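Arginine decarboxylase (PDB 3NZP) probably catalyses the pyridoxal 5'-phosphate-dependent decarboxylation of arginine to agmatine, a step in polyamine biosynthesis. Local coordinates at residues Leu38-Pro52 with Phe530-Glu542. Numbering follows the deposited sequence.
With SO4 (sulfate ion), chain G.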
ATOM      1  N   LEU B  38       6.448  25.937  13.676  1.00 43.98           N
ATOM      2  CA  LEU B  38       5.659  25.695  12.477  1.00 42.95           C
ATOM      3  C   LEU B  38       4.171  25.825  12.782  1.00 46.29           C
ATOM      4  O   LEU B  38       3.407  26.338  11.963  1.00 45.99           O
ATOM      5  CB  LEU B  38       5.964  24.308  11.899  1.00 39.88           C
ATOM      6  CG  LEU B  38       7.099  24.241  10.864  1.00 34.15           C
ATOM      7  CD1 LEU B  38       7.501  22.796  10.638  1.00 32.97           C
ATOM      8  CD2 LEU B  38       6.644  24.877   9.558  1.00 27.07           C
ATOM      9  N   ARG B  39       3.752  25.372  13.960  1.00 44.32           N
ATOM     10  CA  ARG B  39       2.344  25.485  14.316  1.00 41.51           C
ATOM     11  C   ARG B  39       2.004  26.947  14.497  1.00 46.51           C
ATOM     12  O   ARG B  39       0.904  27.369  14.150  1.00 47.43           O
ATOM     13  CB  ARG B  39       2.036  24.736  15.599  1.00 28.58           C
ATOM     14  CG  ARG B  39       2.658  23.375  15.648  1.00 47.32           C
ATOM     15  CD  ARG B  39       1.995  22.523  16.693  1.00 51.30           C
ATOM     16  NE  ARG B  39       0.755  21.957  16.182  1.00 57.61           N
ATOM     17  CZ  ARG B  39      -0.398  21.984  16.834  1.00 62.81           C
ATOM     18  NH1 ARG B  39      -0.467  22.558  18.030  1.00 71.81           N
ATOM     19  NH2 ARG B  39      -1.475  21.428  16.292  1.00 61.38           N
ATOM     20  N   ASP B  40       2.942  27.724  15.034  1.00 48.09           N
ATOM     21  CA  ASP B  40       2.690  29.146  15.240  1.00 51.80           C
ATOM     22  C   ASP B  40       2.548  29.857  13.921  1.00 56.61           C
ATOM     23  O   ASP B  40       1.864  30.882  13.836  1.00 64.52           O
ATOM     24  CB  ASP B  40       3.808  29.811  16.041  1.00 58.09           C
ATOM     25  CG  ASP B  40       3.947  29.236  17.435  1.00 68.36           C
ATOM     26  OD1 ASP B  40       3.036  28.494  17.871  1.00 65.94           O
ATOM     27  OD2 ASP B  40       4.968  29.535  18.099  1.00 70.83           O
ATOM     28  N   ASP B  41       3.201  29.325  12.892  1.00 52.98           N
ATOM     29  CA  ASP B  41       3.120  29.937  11.572  1.00 58.86           C
ATOM     30  C   ASP B  41       1.802  29.550  10.911  1.00 58.43           C
ATOM     31  O   ASP B  41       1.505  29.965   9.788  1.00 59.74           O
ATOM     32  CB  ASP B  41       4.299  29.498  10.699  1.00 68.25           C
ATOM     33  CG  ASP B  41       5.650  29.901  11.282  1.00 72.34           C
ATOM     34  OD1 ASP B  41       5.684  30.816  12.135  1.00 62.95           O
ATOM     35  OD2 ASP B  41       6.681  29.306  10.880  1.00 76.84           O
ATOM     36  N   GLY B  42       1.017  28.750  11.623  1.00 54.15           N
ATOM     37  CA  GLY B  42      -0.272  28.334  11.111  1.00 59.04           C
ATOM     38  C   GLY B  42      -0.295  26.977  10.435  1.00 62.82           C
ATOM     39  O   GLY B  42      -1.188  26.684   9.631  1.00 68.52           O
ATOM     40  N   TYR B  43       0.681  26.139  10.758  1.00 55.49           N
ATOM     41  CA  TYR B  43       0.755  24.812  10.172  1.00 43.62           C
ATOM     42  C   TYR B  43       0.397  23.758  11.208  1.00 46.00           C
ATOM     43  O   TYR B  43       1.265  23.207  11.883  1.00 45.77           O
ATOM     44  CB  TYR B  43       2.154  24.569   9.619  1.00 33.64           C
ATOM     45  CG  TYR B  43       2.511  25.494   8.485  1.00 39.14           C
ATOM     46  CD1 TYR B  43       1.903  25.364   7.240  1.00 42.09           C
ATOM     47  CD2 TYR B  43       3.411  26.543   8.671  1.00 42.02           C
ATOM     48  CE1 TYR B  43       2.180  26.267   6.203  1.00 42.60           C
ATOM     49  CE2 TYR B  43       3.695  27.451   7.645  1.00 30.67           C
ATOM     50  CZ  TYR B  43       3.075  27.309   6.418  1.00 36.92           C
ATOM     51  OH  TYR B  43       3.315  28.223   5.413  1.00 34.00           O
ATOM     52  N   LYS B  44      -0.895  23.497  11.348  1.00 48.60           N
ATOM     53  CA  LYS B  44      -1.360  22.494  12.294  1.00 53.48           C
ATOM     54  C   LYS B  44      -1.430  21.164  11.562  1.00 55.36           C
ATOM     55  O   LYS B  44      -0.997  21.056  10.409  1.00 54.26           O
ATOM     56  CB  LYS B  44      -2.749  22.863  12.822  1.00 59.14           C
ATOM     57  CG  LYS B  44      -2.782  23.671  14.116  1.00 58.03           C
ATOM     58  CD  LYS B  44      -2.081  25.017  14.016  1.00 59.23           C
ATOM     59  CE  LYS B  44      -2.604  25.966  15.101  1.00 58.61           C
ATOM     60  NZ  LYS B  44      -2.652  25.349  16.464  1.00 54.49           N
ATOM     61  N   GLY B  45      -1.989  20.156  12.223  1.00 53.70           N
ATOM     62  CA  GLY B  45      -2.104  18.849  11.601  1.00 47.25           C
ATOM     63  C   GLY B  45      -0.776  18.118  11.578  1.00 45.89           C
ATOM     64  O   GLY B  45       0.230  18.645  12.056  1.00 51.37           O
ATOM     65  N   PRO B  46      -0.728  16.906  11.008  1.00 38.80           N
ATOM     66  CA  PRO B  46       0.518  16.142  10.958  1.00 30.80           C
ATOM     67  C   PRO B  46       1.537  16.753  10.025  1.00 32.84           C
ATOM     68  O   PRO B  46       1.184  17.270   8.962  1.00 37.08           O
ATOM     69  CB  PRO B  46       0.056  14.782  10.469  1.00 29.60           C
ATOM     70  CG  PRO B  46      -1.028  15.144   9.509  1.00 32.07           C
ATOM     71  CD  PRO B  46      -1.791  16.222  10.252  1.00 41.01           C
ATOM     72  N   LEU B  47       2.802  16.720  10.415  1.00 28.45           N
ATOM     73  CA  LEU B  47       3.826  17.252   9.540  1.00 33.31           C
ATOM     74  C   LEU B  47       5.021  16.337   9.418  1.00 37.02           C
ATOM     75  O   LEU B  47       5.426  15.673  10.369  1.00 41.68           O
ATOM     76  CB  LEU B  47       4.281  18.646   9.967  1.00 32.80           C
ATOM     77  CG  LEU B  47       4.408  18.954  11.450  1.00 54.57           C
ATOM     78  CD1 LEU B  47       5.429  20.058  11.643  1.00 56.68           C
ATOM     79  CD2 LEU B  47       3.042  19.387  12.011  1.00 67.89           C
ATOM     80  N   LEU B  48       5.563  16.289   8.207  1.00 34.56           N
ATOM     81  CA  LEU B  48       6.729  15.483   7.919  1.00 27.95           C
ATOM     82  C   LEU B  48       7.930  16.426   7.872  1.00 32.83           C
ATOM     83  O   LEU B  48       7.935  17.379   7.100  1.00 34.40           O
ATOM     84  CB  LEU B  48       6.567  14.790   6.579  1.00 23.02           C
ATOM     85  CG  LEU B  48       7.797  13.982   6.162  1.00 22.00           C
ATOM     86  CD1 LEU B  48       7.963  12.824   7.125  1.00 15.89           C
ATOM     87  CD2 LEU B  48       7.651  13.475   4.728  1.00 17.92           C
ATOM     88  N   LEU B  49       8.935  16.174   8.706  1.00 39.07           N
ATOM     89  CA  LEU B  49      10.127  17.018   8.722  1.00 36.11           C
ATOM     90  C   LEU B  49      11.303  16.313   8.068  1.00 36.87           C
ATOM     91  O   LEU B  49      11.519  15.121   8.289  1.00 38.10           O
ATOM     92  CB  LEU B  49      10.508  17.393  10.150  1.00 32.75           C
ATOM     93  CG  LEU B  49       9.403  18.135  10.901  1.00 31.95           C
ATOM     94  CD1 LEU B  49       9.874  18.538  12.292  1.00 33.82           C
ATOM     95  CD2 LEU B  49       9.020  19.353  10.096  1.00 34.24           C
ATOM     96  N   ARG B  50      12.052  17.048   7.250  1.00 32.86           N
ATOM     97  CA  ARG B  50      13.224  16.500   6.585  1.00 32.71           C
ATOM     98  C   ARG B  50      14.455  17.225   7.114  1.00 36.44           C
ATOM     99  O   ARG B  50      14.499  18.462   7.154  1.00 36.43           O
ATOM    100  CB  ARG B  50      13.148  16.698   5.073  1.00 24.69           C
ATOM    101  CG  ARG B  50      12.122  15.873   4.355  1.00 27.11           C
ATOM    102  CD  ARG B  50      12.255  16.076   2.842  1.00 34.72           C
ATOM    103  NE  ARG B  50      10.992  15.842   2.134  1.00 39.26           N
ATOM    104  CZ  ARG B  50      10.366  14.669   2.069  1.00 39.60           C
ATOM    105  NH1 ARG B  50      10.885  13.601   2.667  1.00 31.92           N
ATOM    106  NH2 ARG B  50       9.215  14.574   1.415  1.00 35.66           N
ATOM    107  N   PHE B  51      15.455  16.450   7.514  1.00 32.86           N
ATOM    108  CA  PHE B  51      16.695  17.004   8.037  1.00 29.76           C
ATOM    109  C   PHE B  51      17.854  16.672   7.102  1.00 30.15           C
ATOM    110  O   PHE B  51      18.488  15.618   7.224  1.00 32.71           O
ATOM    111  CB  PHE B  51      16.960  16.436   9.430  1.00 27.33           C
ATOM    112  CG  PHE B  51      15.972  16.887  10.458  1.00 32.21           C
ATOM    113  CD1 PHE B  51      16.067  18.159  11.018  1.00 28.08           C
ATOM    114  CD2 PHE B  51      14.946  16.040  10.875  1.00 35.09           C
ATOM    115  CE1 PHE B  51      15.164  18.582  11.977  1.00 29.37           C
ATOM    116  CE2 PHE B  51      14.029  16.452  11.836  1.00 34.60           C
ATOM    117  CZ  PHE B  51      14.139  17.730  12.393  1.00 38.77           C
ATOM    118  N   PRO B  52      18.149  17.571   6.154  1.00 27.42           N
ATOM    119  CA  PRO B  52      19.236  17.359   5.204  1.00 31.60           C
ATOM    120  C   PRO B  52      20.522  16.907   5.884  1.00 39.40           C
ATOM    121  O   PRO B  52      21.237  16.055   5.361  1.00 47.49           O
ATOM    122  CB  PRO B  52      19.390  18.719   4.542  1.00 27.20           C
ATOM    123  CG  PRO B  52      18.021  19.279   4.604  1.00 25.64           C
ATOM    124  CD  PRO B  52      17.579  18.914   5.991  1.00 31.69           C
ATOM    125  N   PHE B 530      -6.875  11.172   2.804  1.00 59.86           N
ATOM    126  CA  PHE B 530      -5.968  11.965   3.637  1.00 65.24           C
ATOM    127  C   PHE B 530      -4.691  12.158   2.830  1.00 67.96           C
ATOM    128  O   PHE B 530      -3.860  11.254   2.750  1.00 73.81           O
ATOM    129  CB  PHE B 530      -5.651  11.251   4.967  1.00 64.48           C
ATOM    130  CG  PHE B 530      -6.805  11.216   5.934  1.00 60.36           C
ATOM    131  CD1 PHE B 530      -7.601  10.083   6.053  1.00 63.88           C
ATOM    132  CD2 PHE B 530      -7.120  12.336   6.698  1.00 62.38           C
ATOM    133  CE1 PHE B 530      -8.704  10.068   6.918  1.00 61.55           C
ATOM    134  CE2 PHE B 530      -8.220  12.332   7.566  1.00 62.79           C
ATOM    135  CZ  PHE B 530      -9.012  11.197   7.673  1.00 61.73           C
ATOM    136  N   THR B 531      -4.541  13.330   2.219  1.00 68.33           N
ATOM    137  CA  THR B 531      -3.362  13.598   1.395  1.00 66.35           C
ATOM    138  C   THR B 531      -2.079  13.766   2.189  1.00 57.82           C
ATOM    139  O   THR B 531      -2.100  13.915   3.412  1.00 50.24           O
ATOM    140  CB  THR B 531      -3.543  14.861   0.522  1.00 77.49           C
ATOM    141  OG1 THR B 531      -3.587  16.029   1.358  1.00 78.60           O
ATOM    142  CG2 THR B 531      -4.826  14.756  -0.305  1.00 75.67           C
ATOM    143  N   HIS B 532      -0.960  13.736   1.471  1.00 53.86           N
ATOM    144  CA  HIS B 532       0.357  13.870   2.081  1.00 54.58           C
ATOM    145  C   HIS B 532       0.310  15.044   3.068  1.00 48.37           C
ATOM    146  O   HIS B 532      -0.220  16.111   2.757  1.00 53.92           O
ATOM    147  CB  HIS B 532       1.403  14.086   0.975  1.00 58.68           C
ATOM    148  CG  HIS B 532       2.822  14.066   1.455  1.00 67.04           C
ATOM    149  ND1 HIS B 532       3.234  14.722   2.596  1.00 68.42           N
ATOM    150  CD2 HIS B 532       3.943  13.546   0.896  1.00 68.24           C
ATOM    151  CE1 HIS B 532       4.546  14.613   2.716  1.00 68.56           C
ATOM    152  NE2 HIS B 532       5.001  13.906   1.697  1.00 70.14           N
ATOM    153  N   PRO B 533       0.829  14.842   4.285  1.00 39.35           N
ATOM    154  CA  PRO B 533       0.822  15.906   5.286  1.00 38.59           C
ATOM    155  C   PRO B 533       1.785  17.024   4.929  1.00 34.10           C
ATOM    156  O   PRO B 533       2.604  16.875   4.030  1.00 29.44           O
ATOM    157  CB  PRO B 533       1.215  15.169   6.571  1.00 40.26           C
ATOM    158  CG  PRO B 533       2.082  14.071   6.081  1.00 29.43           C
ATOM    159  CD  PRO B 533       1.360  13.591   4.850  1.00 34.90           C
ATOM    160  N   THR B 534       1.674  18.154   5.614  1.00 37.68           N
ATOM    161  CA  THR B 534       2.571  19.257   5.326  1.00 37.07           C
ATOM    162  C   THR B 534       4.001  18.820   5.625  1.00 38.78           C
ATOM    163  O   THR B 534       4.256  18.173   6.637  1.00 36.41           O
ATOM    164  CB  THR B 534       2.244  20.478   6.182  1.00 36.30           C
ATOM    165  OG1 THR B 534       0.964  20.993   5.809  1.00 39.42           O
ATOM    166  CG2 THR B 534       3.292  21.545   5.996  1.00 29.73           C
ATOM    167  N   GLU B 535       4.933  19.147   4.740  1.00 39.59           N
ATOM    168  CA  GLU B 535       6.317  18.779   4.982  1.00 36.12           C
ATOM    169  C   GLU B 535       7.176  20.027   4.985  1.00 37.56           C
ATOM    170  O   GLU B 535       6.858  21.014   4.321  1.00 40.06           O
ATOM    171  CB  GLU B 535       6.816  17.804   3.924  1.00 44.96           C
ATOM    172  CG  GLU B 535       7.096  18.417   2.561  1.00 53.26           C
ATOM    173  CD  GLU B 535       7.733  17.405   1.599  1.00 61.60           C
ATOM    174  OE1 GLU B 535       7.031  16.431   1.198  1.00 44.47           O
ATOM    175  OE2 GLU B 535       8.938  17.584   1.262  1.00 49.46           O
ATOM    176  N   ALA B 536       8.258  19.993   5.752  1.00 36.75           N
ATOM    177  CA  ALA B 536       9.150  21.136   5.844  1.00 38.82           C
ATOM    178  C   ALA B 536      10.578  20.640   5.935  1.00 39.52           C
ATOM    179  O   ALA B 536      10.830  19.593   6.528  1.00 42.11           O
ATOM    180  CB  ALA B 536       8.804  21.964   7.076  1.00 37.02           C
ATOM    181  N   ILE B 537      11.505  21.393   5.349  1.00 36.58           N
ATOM    182  CA  ILE B 537      12.923  21.037   5.371  1.00 39.46           C
ATOM    183  C   ILE B 537      13.659  21.866   6.410  1.00 38.40           C
ATOM    184  O   ILE B 537      13.752  23.082   6.277  1.00 47.69           O
ATOM    185  CB  ILE B 537      13.545  21.290   4.017  1.00 40.08           C
ATOM    186  CG1 ILE B 537      12.776  20.485   2.975  1.00 41.48           C
ATOM    187  CG2 ILE B 537      15.035  20.953   4.052  1.00 31.80           C
ATOM    188  CD1 ILE B 537      13.172  20.804   1.568  1.00 62.53           C
ATOM    189  N   ILE B 538      14.189  21.209   7.438  1.00 38.34           N
ATOM    190  CA  ILE B 538      14.890  21.915   8.505  1.00 40.77           C
ATOM    191  C   ILE B 538      16.405  21.945   8.341  1.00 46.34           C
ATOM    192  O   ILE B 538      17.057  20.898   8.321  1.00 52.39           O
ATOM    193  CB  ILE B 538      14.568  21.292   9.874  1.00 35.63           C
ATOM    194  CG1 ILE B 538      13.059  21.139  10.024  1.00 37.24           C
ATOM    195  CG2 ILE B 538      15.087  22.171  10.982  1.00 38.54           C
ATOM    196  CD1 ILE B 538      12.302  22.400   9.693  1.00 29.76           C
ATOM    197  N   SER B 539      16.960  23.149   8.226  1.00 46.66           N
ATOM    198  CA  SER B 539      18.401  23.320   8.079  1.00 45.28           C
ATOM    199  C   SER B 539      19.005  23.653   9.429  1.00 43.24           C
ATOM    200  O   SER B 539      18.417  24.386  10.214  1.00 47.67           O
ATOM    201  CB  SER B 539      18.705  24.443   7.097  1.00 44.50           C
ATOM    202  OG  SER B 539      20.096  24.506   6.844  1.00 58.10           O
ATOM    203  N   ILE B 540      20.187  23.127   9.705  1.00 44.65           N
ATOM    204  CA  ILE B 540      20.808  23.387  10.992  1.00 44.90           C
ATOM    205  C   ILE B 540      22.250  23.850  10.839  1.00 53.82           C
ATOM    206  O   ILE B 540      22.985  23.345   9.984  1.00 62.65           O
ATOM    207  CB  ILE B 540      20.780  22.111  11.857  1.00 38.16           C
ATOM    208  CG1 ILE B 540      19.366  21.528  11.917  1.00 40.15           C
ATOM    209  CG2 ILE B 540      21.217  22.431  13.256  1.00 37.17           C
ATOM    210  CD1 ILE B 540      19.267  20.245  12.737  1.00 32.03           C
ATOM    211  N   ASN B 541      22.658  24.814  11.661  1.00 58.31           N
ATOM    212  CA  ASN B 541      24.035  25.326  11.626  1.00 63.15           C
ATOM    213  C   ASN B 541      24.459  25.781  13.021  1.00 64.76           C
ATOM    214  O   ASN B 541      23.765  25.507  14.003  1.00 65.56           O
ATOM    215  CB  ASN B 541      24.161  26.479  10.628  1.00 54.68           C
ATOM    216  CG  ASN B 541      23.406  27.713  11.063  1.00 65.60           C
ATOM    217  OD1 ASN B 541      22.529  27.649  11.926  1.00 66.74           O
ATOM    218  ND2 ASN B 541      23.734  28.850  10.456  1.00 69.75           N
ATOM    219  N   GLU B 542      25.596  26.466  13.110  1.00 68.61           N
ATOM    220  CA  GLU B 542      26.104  26.932  14.401  1.00 70.12           C
ATOM    221  C   GLU B 542      25.203  27.981  15.051  1.00 68.88           C
ATOM    222  O   GLU B 542      25.208  28.135  16.273  1.00 67.20           O
ATOM    223  CB  GLU B 542      27.528  27.488  14.246  1.00 75.95           C
ATOM    224  CG  GLU B 542      27.653  28.666  13.280  1.00 88.70           C
ATOM    225  CD  GLU B 542      27.943  28.247  11.847  1.00 96.54           C
ATOM    226  OE1 GLU B 542      29.064  27.757  11.584  1.00105.52           O
ATOM    227  OE2 GLU B 542      27.054  28.410  10.982  1.00102.42           O
TER
HETATM  228  S   SO4 G 703      -4.289  20.071  15.220  1.00100.11           S
HETATM  229  O1  SO4 G 703      -4.619  19.248  16.405  1.00 91.98           O
HETATM  230  O2  SO4 G 703      -5.212  19.741  14.116  1.00 94.88           O
HETATM  231  O3  SO4 G 703      -2.909  19.796  14.782  1.00 91.47           O
HETATM  232  O4  SO4 G 703      -4.419  21.499  15.574  1.00 88.77           O
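The guanidinium of Arg50 takes the carboxylate of Glu535 at its edge: OE2 lies near the guanidinium plane, 2.8 Å from NE, whereas NE meets that oxygen from above the carboxylate plane. Arg50 and Glu535 sit on a parallel strand pair, 47-50 beside 534-540, within the mixed sheet that accompanies the TIM barrel in this class of decarboxylases. The two planes stand 68° apart, and the second bond, from NH2 to Glu535 OE1, is weak. NH2 of Arg50 also lies off the edge of the His532 ring, without bonding to it, while Leu48 CD2 approaches this ring obliquely, 3.9 Å from CE1. Glu521 joins the group by a salt bridge to Arg50 NH1 and a hydrogen bond to His532 NE2, so the buried arginine is met by two acids.

Arg50 and Glu535 share one face of the pair with Leu48 and Ile537. A chain extended from CG to NE (chi2 -175°) lets Arg50 slant back to Glu535, two residues before its register partner Ile537. Arg50 bonds through N to Ala536 O, 2.9 Å, and through O to Ile538 N, the alternation expected of parallel strands.

On the other face, the small Ala536 leaves room for Leu49 CD2 and for Leu38 CD1 from helix 31-40. Branched Ile538 suits the strand and lies alongside Phe51, whose side chain also touches Ile34. Pro52, first in the helix after the N-cap Phe51, loses nothing by lacking an N-H, since a helix's first turn gives that donor no acceptor, and sets its CG 3.5 Å from Ile537 CG2.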